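Long-range contacts in succinylglutamate desuccinylase/aspartoacylase (Shewanella frigidimarina, PDB 3LWU), which binds zinc and is probably a hydrolase of the succinylglutamate desuccinylase/aspartoacylase family: residues A[199-204]-A[257-262]; A[216-221]-A[301-306]; A[307-312]-A[382-387]. All blocks are in the same frame, centred on the assembly; numbering follows the deposited sequence.

Interaction 1: A[199-204]-A[257-262]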
loop_
_atom_site.group_PDB
_atom_site.type_symbol
_atom_site.label_atom_id
_atom_site.label_comp_id
_atom_site.label_asym_id
_atom_site.label_seq_id
_atom_site.Cartn_x
_atom_site.Cartn_y
_atom_site.Cartn_z
ATOM N N LYS A 199 -10.723 -23.058 13.225
ATOM C CA LYS A 199 -11.604 -23.472 12.152
ATOM C C LYS A 199 -13.016 -23.154 12.557
ATOM O O LYS A 199 -13.419 -23.465 13.672
ATOM C CB LYS A 199 -11.475 -24.961 11.847
ATOM C CG LYS A 199 -10.111 -25.380 11.283
ATOM C CD LYS A 199 -10.047 -26.864 11.031
ATOM C CE LYS A 199 -8.627 -27.322 10.783
ATOM N NZ LYS A 199 -8.594 -28.710 10.286
ATOM N N HIS A 200 -13.764 -22.513 11.666
ATOM C CA HIS A 200 -15.168 -22.277 11.915
ATOM C C HIS A 200 -15.985 -22.295 10.620
ATOM O O HIS A 200 -15.427 -22.299 9.571
ATOM C CB HIS A 200 -15.373 -20.989 12.755
ATOM C CG HIS A 200 -14.798 -19.736 12.160
ATOM N ND1 HIS A 200 -13.444 -19.486 12.088
ATOM C CD2 HIS A 200 -15.408 -18.619 11.681
ATOM C CE1 HIS A 200 -13.237 -18.300 11.541
ATOM N NE2 HIS A 200 -14.416 -17.736 11.302
ATOM N N LEU A 201 -17.301 -22.323 10.705
ATOM C CA LEU A 201 -18.160 -22.468 9.540
ATOM C C LEU A 201 -19.342 -21.481 9.573
ATOM O O LEU A 201 -19.875 -21.197 10.609
ATOM C CB LEU A 201 -18.716 -23.896 9.552
ATOM C CG LEU A 201 -19.854 -24.360 8.644
ATOM C CD1 LEU A 201 -19.354 -24.348 7.221
ATOM C CD2 LEU A 201 -20.299 -25.743 9.028
ATOM N N TYR A 202 -19.734 -20.959 8.429
ATOM C CA TYR A 202 -20.936 -20.153 8.323
ATOM C C TYR A 202 -21.981 -21.044 7.681
ATOM O O TYR A 202 -21.762 -21.535 6.572
ATOM C CB TYR A 202 -20.692 -18.967 7.425
ATOM C CG TYR A 202 -19.998 -17.816 8.085
ATOM C CD1 TYR A 202 -18.615 -17.729 8.091
ATOM C CD2 TYR A 202 -20.711 -16.794 8.695
ATOM C CE1 TYR A 202 -17.962 -16.676 8.662
ATOM C CE2 TYR A 202 -20.044 -15.720 9.292
ATOM C CZ TYR A 202 -18.665 -15.691 9.275
ATOM O OH TYR A 202 -17.968 -14.649 9.834
ATOM N N CYS A 203 -23.097 -21.253 8.362
ATOM C CA CYS A 203 -24.128 -22.216 7.925
ATOM C C CYS A 203 -25.500 -21.603 8.037
ATOM O O CYS A 203 -25.894 -21.198 9.118
ATOM C CB CYS A 203 -24.059 -23.430 8.835
ATOM S SG CYS A 203 -25.121 -24.817 8.427
ATOM N N PRO A 204 -26.256 -21.531 6.938
ATOM C CA PRO A 204 -27.620 -21.046 7.146
ATOM C C PRO A 204 -28.479 -21.900 8.082
ATOM O O PRO A 204 -28.299 -23.122 8.208
ATOM C CB PRO A 204 -28.216 -21.042 5.737
ATOM C CG PRO A 204 -27.321 -21.903 4.920
ATOM C CD PRO A 204 -25.973 -21.775 5.512
ATOM N N SER A 257 -27.831 -25.948 -1.046
ATOM C CA SER A 257 -27.058 -25.783 0.174
ATOM C C SER A 257 -25.839 -24.931 -0.141
ATOM O O SER A 257 -25.169 -25.190 -1.130
ATOM C CB SER A 257 -26.597 -27.162 0.693
ATOM O OG SER A 257 -27.699 -27.873 1.244
ATOM N N ALA A 258 -25.528 -23.944 0.705
ATOM C CA ALA A 258 -24.279 -23.154 0.568
ATOM C C ALA A 258 -23.639 -22.935 1.931
ATOM O O ALA A 258 -24.342 -22.698 2.921
ATOM C CB ALA A 258 -24.546 -21.844 -0.113
ATOM N N PHE A 259 -22.317 -23.068 1.989
ATOM C CA PHE A 259 -21.537 -22.912 3.229
ATOM C C PHE A 259 -20.259 -22.143 2.950
ATOM O O PHE A 259 -19.658 -22.316 1.889
ATOM C CB PHE A 259 -21.102 -24.278 3.786
ATOM C CG PHE A 259 -22.188 -25.282 3.838
ATOM C CD1 PHE A 259 -23.008 -25.387 4.960
ATOM C CD2 PHE A 259 -22.401 -26.133 2.786
ATOM C CE1 PHE A 259 -24.015 -26.286 4.998
ATOM C CE2 PHE A 259 -23.415 -27.028 2.826
ATOM C CZ PHE A 259 -24.219 -27.119 3.931
ATOM N N THR A 260 -19.838 -21.304 3.904
ATOM C CA THR A 260 -18.502 -20.667 3.874
ATOM C C THR A 260 -17.685 -21.346 4.976
ATOM O O THR A 260 -18.049 -21.301 6.171
ATOM C CB THR A 260 -18.582 -19.156 4.103
ATOM O OG1 THR A 260 -19.389 -18.550 3.075
ATOM C CG2 THR A 260 -17.209 -18.437 4.172
ATOM N N LEU A 261 -16.606 -22.010 4.569
ATOM C CA LEU A 261 -15.693 -22.642 5.507
ATOM C C LEU A 261 -14.531 -21.691 5.814
ATOM O O LEU A 261 -13.992 -21.068 4.922
ATOM C CB LEU A 261 -15.141 -23.934 4.923
ATOM C CG LEU A 261 -16.079 -25.143 4.935
ATOM C CD1 LEU A 261 -17.342 -24.847 4.174
ATOM C CD2 LEU A 261 -15.331 -26.368 4.376
ATOM N N GLU A 262 -14.182 -21.565 7.083
ATOM C CA GLU A 262 -13.057 -20.726 7.502
ATOM C C GLU A 262 -11.964 -21.648 8.052
ATOM O O GLU A 262 -12.017 -22.088 9.191
ATOM C CB GLU A 262 -13.529 -19.706 8.543
ATOM C CG GLU A 262 -14.733 -18.882 8.100
ATOM C CD GLU A 262 -14.381 -17.793 7.102
ATOM O OE1 GLU A 262 -13.201 -17.335 7.065
ATOM O OE2 GLU A 262 -15.318 -17.363 6.401
#
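One face of the H200 imidazole rests on the aliphatic part of E262: E262 CB lies 3.4 Å from the centre of the H200 ring, a CH-pi contact over the face, and E262 CG follows beneath H200 NE2. The F259 ring is met at its edge, where C203 SG approaches in the ring plane, 3.9 Å from F259 CE1. F214 and Y284 also meet F259, edge to face. T260 O lies at the edge of the Y202 ring, near its plane, while E262 OE2 comes in obliquely, 3.5 Å from Y202 CE1, with carboxylate and ring planes inclined at 76°. A bend at chi2 (-76°) folds the E262 chain back, so that CG stays under the imidazole while the carboxylate reaches the tyrosine. In H200, CG sits between the backbone N and the carbonyl carbon (chi1 57°), which brings the ring over E262; ND1 bonds to C198 O and NE2 to an unidentified bound molecule. Strands 196-204 and 257-263, antiparallel neighbours in what is probably the catalytic domain of an M14-like, zinc-dependent hydrolase, carry these groups; 257-263 pairs in parallel on its other edge with strand 187-194, which bears H192, a zinc ligand together with H63 and E66. The side chain of E262 lies about 3 Å from that of H192 and about 5 Å from the zinc ion, nearest atoms in each case, so the face bearing H200, Y202, T260 and E262 borders the metal site. H200 and E262 form a hydrogen-bonded pair (E262 N to H200 O, 2.9 Å), as do Y202 and T260 (Y202 N to T260 O, 2.8 Å). On the other face, L201 CD1 touches L261 CD1 at 3.7 Å, the leucines side by side.

Interaction 2: A[216-221]-A[301-306]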
loop_
_atom_site.group_PDB
_atom_site.type_symbol
_atom_site.label_atom_id
_atom_site.label_comp_id
_atom_site.label_asym_id
_atom_site.label_seq_id
_atom_site.Cartn_x
_atom_site.Cartn_y
_atom_site.Cartn_z
ATOM N N ILE A 216 -15.356 -29.289 11.685
ATOM C CA ILE A 216 -15.257 -27.894 12.080
ATOM C C ILE A 216 -15.865 -27.705 13.467
ATOM O O ILE A 216 -17.065 -27.920 13.661
ATOM C CB ILE A 216 -15.894 -26.965 11.028
ATOM C CG1 ILE A 216 -15.071 -27.024 9.731
ATOM C CG2 ILE A 216 -15.889 -25.499 11.529
ATOM C CD1 ILE A 216 -15.590 -26.202 8.593
ATOM N N PRO A 217 -15.037 -27.316 14.453
ATOM C CA PRO A 217 -15.572 -27.257 15.815
ATOM C C PRO A 217 -16.635 -26.179 16.046
ATOM O O PRO A 217 -17.542 -26.401 16.837
ATOM C CB PRO A 217 -14.334 -26.985 16.670
ATOM C CG PRO A 217 -13.183 -27.394 15.816
ATOM C CD PRO A 217 -13.587 -27.057 14.435
ATOM N N TYR A 218 -16.551 -25.046 15.363
ATOM C CA TYR A 218 -17.456 -23.948 15.625
ATOM C C TYR A 218 -18.189 -23.489 14.381
ATOM O O TYR A 218 -17.574 -23.125 13.384
ATOM C CB TYR A 218 -16.713 -22.764 16.296
ATOM C CG TYR A 218 -16.075 -23.151 17.587
ATOM C CD1 TYR A 218 -16.835 -23.269 18.732
ATOM C CD2 TYR A 218 -14.715 -23.463 17.665
ATOM C CE1 TYR A 218 -16.276 -23.668 19.925
ATOM C CE2 TYR A 218 -14.152 -23.905 18.883
ATOM C CZ TYR A 218 -14.937 -23.990 19.985
ATOM O OH TYR A 218 -14.433 -24.389 21.204
ATOM N N THR A 219 -19.515 -23.454 14.491
ATOM C CA THR A 219 -20.421 -23.029 13.434
ATOM C C THR A 219 -21.240 -21.783 13.833
ATOM O O THR A 219 -21.837 -21.729 14.906
ATOM C CB THR A 219 -21.445 -24.145 13.135
ATOM O OG1 THR A 219 -20.747 -25.315 12.718
ATOM C CG2 THR A 219 -22.435 -23.717 12.052
ATOM N N LEU A 220 -21.274 -20.810 12.932
ATOM C CA LEU A 220 -22.135 -19.647 13.040
ATOM C C LEU A 220 -23.411 -19.896 12.225
ATOM O O LEU A 220 -23.346 -20.187 11.032
ATOM C CB LEU A 220 -21.417 -18.412 12.497
ATOM C CG LEU A 220 -20.224 -18.043 13.370
ATOM C CD1 LEU A 220 -19.139 -17.329 12.587
ATOM C CD2 LEU A 220 -20.684 -17.243 14.550
ATOM N N ILE A 221 -24.557 -19.774 12.871
ATOM C CA ILE A 221 -25.831 -20.042 12.241
ATOM C C ILE A 221 -26.336 -18.736 11.725
ATOM O O ILE A 221 -26.634 -17.856 12.506
ATOM C CB ILE A 221 -26.853 -20.639 13.246
ATOM C CG1 ILE A 221 -26.239 -21.860 13.944
ATOM C CG2 ILE A 221 -28.107 -21.022 12.524
ATOM C CD1 ILE A 221 -27.088 -22.463 15.066
ATOM N N GLU A 301 -15.943 -32.765 19.337
ATOM C CA GLU A 301 -16.992 -31.917 19.863
ATOM C C GLU A 301 -17.249 -30.754 18.916
ATOM O O GLU A 301 -16.301 -30.115 18.449
ATOM C CB GLU A 301 -16.615 -31.438 21.252
ATOM C CG GLU A 301 -16.747 -32.546 22.267
ATOM C CD GLU A 301 -16.138 -32.202 23.625
ATOM O OE1 GLU A 301 -15.275 -31.304 23.718
ATOM O OE2 GLU A 301 -16.523 -32.860 24.608
ATOM N N ARG A 302 -18.528 -30.527 18.611
ATOM C CA ARG A 302 -18.956 -29.479 17.716
ATOM C C ARG A 302 -19.903 -28.519 18.438
ATOM O O ARG A 302 -20.783 -28.991 19.156
ATOM C CB ARG A 302 -19.654 -30.096 16.514
ATOM C CG ARG A 302 -18.715 -30.803 15.580
ATOM C CD ARG A 302 -19.431 -31.289 14.328
ATOM N NE ARG A 302 -18.537 -32.000 13.410
ATOM C CZ ARG A 302 -18.089 -33.243 13.560
ATOM N NH1 ARG A 302 -18.420 -33.992 14.608
ATOM N NH2 ARG A 302 -17.285 -33.758 12.639
ATOM N N PHE A 303 -19.713 -27.202 18.262
ATOM C CA PHE A 303 -20.539 -26.172 18.914
ATOM C C PHE A 303 -21.012 -25.146 17.892
ATOM O O PHE A 303 -20.519 -25.102 16.769
ATOM C CB PHE A 303 -19.792 -25.418 20.031
ATOM C CG PHE A 303 -19.155 -26.307 21.080
ATOM C CD1 PHE A 303 -17.914 -26.902 20.849
ATOM C CD2 PHE A 303 -19.777 -26.517 22.312
ATOM C CE1 PHE A 303 -17.312 -27.721 21.821
ATOM C CE2 PHE A 303 -19.185 -27.350 23.300
ATOM C CZ PHE A 303 -17.962 -27.946 23.056
ATOM N N GLY A 304 -21.985 -24.331 18.284
ATOM C CA GLY A 304 -22.487 -23.248 17.429
ATOM C C GLY A 304 -22.954 -22.049 18.237
ATOM O O GLY A 304 -23.102 -22.166 19.454
ATOM N N CYS A 305 -23.136 -20.908 17.568
ATOM C CA CYS A 305 -23.902 -19.783 18.093
ATOM C C CYS A 305 -24.634 -19.085 16.966
ATOM O O CYS A 305 -24.296 -19.245 15.806
ATOM C CB CYS A 305 -23.023 -18.780 18.856
ATOM S SG CYS A 305 -22.098 -17.654 17.863
ATOM N N TYR A 306 -25.661 -18.329 17.296
ATOM C CA TYR A 306 -26.368 -17.568 16.278
ATOM C C TYR A 306 -25.465 -16.379 15.942
ATOM O O TYR A 306 -24.677 -15.947 16.785
ATOM C CB TYR A 306 -27.754 -17.141 16.771
ATOM C CG TYR A 306 -28.684 -18.323 16.985
ATOM C CD1 TYR A 306 -29.345 -18.895 15.919
ATOM C CD2 TYR A 306 -28.852 -18.900 18.244
ATOM C CE1 TYR A 306 -30.146 -19.994 16.080
ATOM C CE2 TYR A 306 -29.672 -19.997 18.424
ATOM C CZ TYR A 306 -30.322 -20.539 17.331
ATOM O OH TYR A 306 -31.148 -21.627 17.469
HETATM O O HOH W 1 -19.473 -26.811 14.689
HETATM O O HOH W 2 -18.094 -29.480 11.768
#
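F303 N donates an almost straight bond of 2.7 Å to P217 O, the first of four that join the parallel neighbours 218-222 and 303-306; on its other side 218-222 pairs with strand 196-204. T219 then bonds twice to the same strand, its N to F303 O and its O from C305 N, before I221 N closes the series on C305 O at 3.0 Å. G304 pairs with T219, where a beta carbon would probably sit tightly against T219 O. On one face, the Y218 and F303 rings lie nearly parallel (19°) but slid apart, touching through Y218 CE1 and F303 CD1 at 3.7 Å; beyond them C305 SG, set between its backbone N and carbonyl carbon (chi1 79°), meets L220 CD2 at 3.6 Å. On the opposite face, I221 CD1 stands 4.0 Å above the Y306 ring plane, toward its rim. Two waters form the next shell. One bridges I216 O, T219 OG1 and F303 O; the other joins I216 N and O to R302 NE, in the guanidinium plane. F214 O and A298 O anchor R302 NH2. Thus backbone bonds set the register, while water and an arginine satisfy polar atoms where strands give way to loop.

Interaction 3: A[307-312]-A[382-387]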
loop_
_atom_site.group_PDB
_atom_site.type_symbol
_atom_site.label_atom_id
_atom_site.label_comp_id
_atom_site.label_asym_id
_atom_site.label_seq_id
_atom_site.Cartn_x
_atom_site.Cartn_y
_atom_site.Cartn_z
ATOM N N LEU A 307 -25.568 -15.886 14.700
ATOM C CA LEU A 307 -24.709 -14.832 14.184
ATOM C C LEU A 307 -24.748 -13.596 15.060
ATOM O O LEU A 307 -23.703 -12.982 15.315
ATOM C CB LEU A 307 -25.094 -14.472 12.754
ATOM C CG LEU A 307 -24.240 -13.414 12.066
ATOM C CD1 LEU A 307 -22.816 -13.927 11.883
ATOM C CD2 LEU A 307 -24.849 -12.980 10.717
ATOM N N LYS A 308 -25.943 -13.237 15.525
ATOM C CA LYS A 308 -26.133 -12.079 16.410
ATOM C C LYS A 308 -25.311 -12.161 17.715
ATOM O O LYS A 308 -25.054 -11.126 18.340
ATOM C CB LYS A 308 -27.628 -11.873 16.756
ATOM C CG LYS A 308 -28.235 -12.974 17.668
ATOM C CD LYS A 308 -29.768 -12.748 17.972
ATOM C CE LYS A 308 -30.424 -14.048 18.521
ATOM N NZ LYS A 308 -31.924 -13.989 18.830
ATOM N N ASP A 309 -24.930 -13.374 18.125
ATOM C CA ASP A 309 -24.115 -13.572 19.322
ATOM C C ASP A 309 -22.591 -13.602 19.054
ATOM O O ASP A 309 -21.811 -13.802 19.992
ATOM C CB ASP A 309 -24.545 -14.849 20.039
ATOM C CG ASP A 309 -25.947 -14.747 20.624
ATOM O OD1 ASP A 309 -26.315 -13.642 21.033
ATOM O OD2 ASP A 309 -26.677 -15.757 20.692
ATOM N N TYR A 310 -22.174 -13.397 17.802
ATOM C CA TYR A 310 -20.758 -13.439 17.403
ATOM C C TYR A 310 -20.344 -11.979 17.341
ATOM O O TYR A 310 -20.945 -11.227 16.590
ATOM C CB TYR A 310 -20.640 -14.086 16.028
ATOM C CG TYR A 310 -19.257 -14.313 15.461
ATOM C CD1 TYR A 310 -18.207 -14.760 16.253
ATOM C CD2 TYR A 310 -19.022 -14.153 14.090
ATOM C CE1 TYR A 310 -16.947 -14.994 15.717
ATOM C CE2 TYR A 310 -17.791 -14.384 13.543
ATOM C CZ TYR A 310 -16.751 -14.833 14.359
ATOM O OH TYR A 310 -15.527 -15.057 13.815
ATOM N N LYS A 311 -19.342 -11.578 18.127
ATOM C CA LYS A 311 -19.096 -10.154 18.425
ATOM C C LYS A 311 -17.690 -9.746 18.130
ATOM O O LYS A 311 -16.740 -10.490 18.388
ATOM C CB LYS A 311 -19.364 -9.849 19.919
ATOM C CG LYS A 311 -20.847 -9.953 20.365
ATOM C CD LYS A 311 -21.673 -8.753 19.851
ATOM C CE LYS A 311 -22.820 -8.397 20.797
ATOM N NZ LYS A 311 -23.969 -9.329 20.589
ATOM N N LYS A 312 -17.544 -8.524 17.628
ATOM C CA LYS A 312 -16.242 -7.949 17.378
ATOM C C LYS A 312 -15.798 -7.109 18.564
ATOM O O LYS A 312 -16.463 -6.161 18.945
ATOM C CB LYS A 312 -16.294 -7.037 16.180
ATOM C CG LYS A 312 -16.740 -7.657 14.890
ATOM C CD LYS A 312 -16.592 -6.654 13.691
ATOM C CE LYS A 312 -15.154 -6.153 13.520
ATOM N NZ LYS A 312 -14.251 -7.225 13.055
HETATM N N MSE A 382 -17.388 -15.739 20.051
HETATM C CA MSE A 382 -18.738 -16.257 20.097
HETATM C C MSE A 382 -19.214 -16.198 21.541
HETATM O O MSE A 382 -18.451 -16.506 22.478
HETATM C CB MSE A 382 -18.789 -17.708 19.628
HETATM C CG MSE A 382 -18.429 -17.935 18.203
HETATM SE SE MSE A 382 -18.599 -19.829 17.872
HETATM C CE MSE A 382 -18.565 -19.818 15.953
ATOM N N THR A 383 -20.468 -15.823 21.711
ATOM C CA THR A 383 -21.102 -15.822 23.022
ATOM C C THR A 383 -22.366 -16.701 22.925
ATOM O O THR A 383 -22.820 -17.024 21.833
ATOM C CB THR A 383 -21.464 -14.365 23.476
ATOM O OG1 THR A 383 -22.388 -13.792 22.551
ATOM C CG2 THR A 383 -20.226 -13.475 23.507
ATOM N N ASN A 384 -22.923 -17.090 24.068
ATOM C CA ASN A 384 -24.110 -17.943 24.085
ATOM C C ASN A 384 -23.902 -19.188 23.199
ATOM O O ASN A 384 -24.736 -19.519 22.353
ATOM C CB ASN A 384 -25.341 -17.125 23.674
ATOM C CG ASN A 384 -25.649 -16.011 24.677
ATOM O OD1 ASN A 384 -25.518 -16.204 25.874
ATOM N ND2 ASN A 384 -26.046 -14.862 24.193
ATOM N N VAL A 385 -22.757 -19.838 23.399
ATOM C CA VAL A 385 -22.357 -20.999 22.625
ATOM C C VAL A 385 -23.068 -22.216 23.196
ATOM O O VAL A 385 -23.356 -22.274 24.373
ATOM C CB VAL A 385 -20.818 -21.183 22.680
ATOM C CG1 VAL A 385 -20.362 -22.401 21.909
ATOM C CG2 VAL A 385 -20.122 -19.953 22.129
ATOM N N PHE A 386 -23.367 -23.178 22.335
ATOM C CA PHE A 386 -24.004 -24.435 22.723
ATOM C C PHE A 386 -23.523 -25.597 21.846
ATOM O O PHE A 386 -23.093 -25.377 20.716
ATOM C CB PHE A 386 -25.530 -24.300 22.607
ATOM C CG PHE A 386 -25.995 -23.686 21.311
ATOM C CD1 PHE A 386 -26.146 -24.462 20.172
ATOM C CD2 PHE A 386 -26.298 -22.336 21.236
ATOM C CE1 PHE A 386 -26.586 -23.896 18.975
ATOM C CE2 PHE A 386 -26.754 -21.763 20.052
ATOM C CZ PHE A 386 -26.884 -22.545 18.912
ATOM N N PRO A 387 -23.588 -26.839 22.362
ATOM C CA PRO A 387 -23.284 -27.998 21.514
ATOM C C PRO A 387 -24.293 -28.135 20.373
ATOM O O PRO A 387 -25.470 -27.925 20.584
ATOM C CB PRO A 387 -23.400 -29.190 22.481
ATOM C CG PRO A 387 -23.294 -28.582 23.864
ATOM C CD PRO A 387 -23.975 -27.255 23.726
HETATM O O HOH W 3 -26.172 -18.247 20.242
#
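An antiparallel strand pairing reaches its end here: strands 310-314 and 377-382 run together as far as Y310 and M382, a non-hydrogen-bonded pair. The 3-10 segment 307-309 leads into the first strand at Y310, and the second passes into a loop after M382. The last bonds converge on D309 O, which T383 grips twice, through its backbone N at 3.0 Å and through OG1 at 2.6 Å. The hydroxyl comes in on a lone pair of D309 O, in the carbonyl plane, whereas the amide lies tilted 33° out of it. With chi1 at 61°, T383 OG1 is tucked between its own N and carbonyl carbon, which turns the hydroxyl toward D309 O, the acceptor its amide also uses. A valine here would probably leave D309 O with the amide bond alone, and the start of the 382-387 loop less firmly fixed to 307-309. The D309 carboxylate is held more lightly. Its OD1 accepts a weak bond from N384 ND2 (3.4 Å), whose amide plane stands steeply against it, and a water donates to both D309 OD2 and N384 O. Further in, M382 (present as selenomethionine) lays CG obliquely against Y310 CD1, 3.7 Å away. Y310 OH bonds to an unidentified bound molecule. Y310 and M382 both pack on L220 of strand 218-222 and I364 of strand 362-366, while K311 packs against F166 of a second subunit.

How the interactions relate
Of the segments joined here, 199-204 comes first from the N terminus, followed by 216-221; interaction 1 closes only when the chain returns at 257-262, after helix 230-247. By then interaction 2 has opened, and it closes at 301-306, so the two cross. They adjoin: L201 N and O probably bond to Y218 O and L220 N, placing 216-221 between 199-204 and 301-306. Interaction 3 follows in series, its loop of strands without helix including the four-stranded antiparallel sheet. I221 O with L307 N and G304 N with F386 O probably bond it to interaction 2. Y310 also approaches H200 and Y202, bringing interaction 3 against the strand of interaction 1.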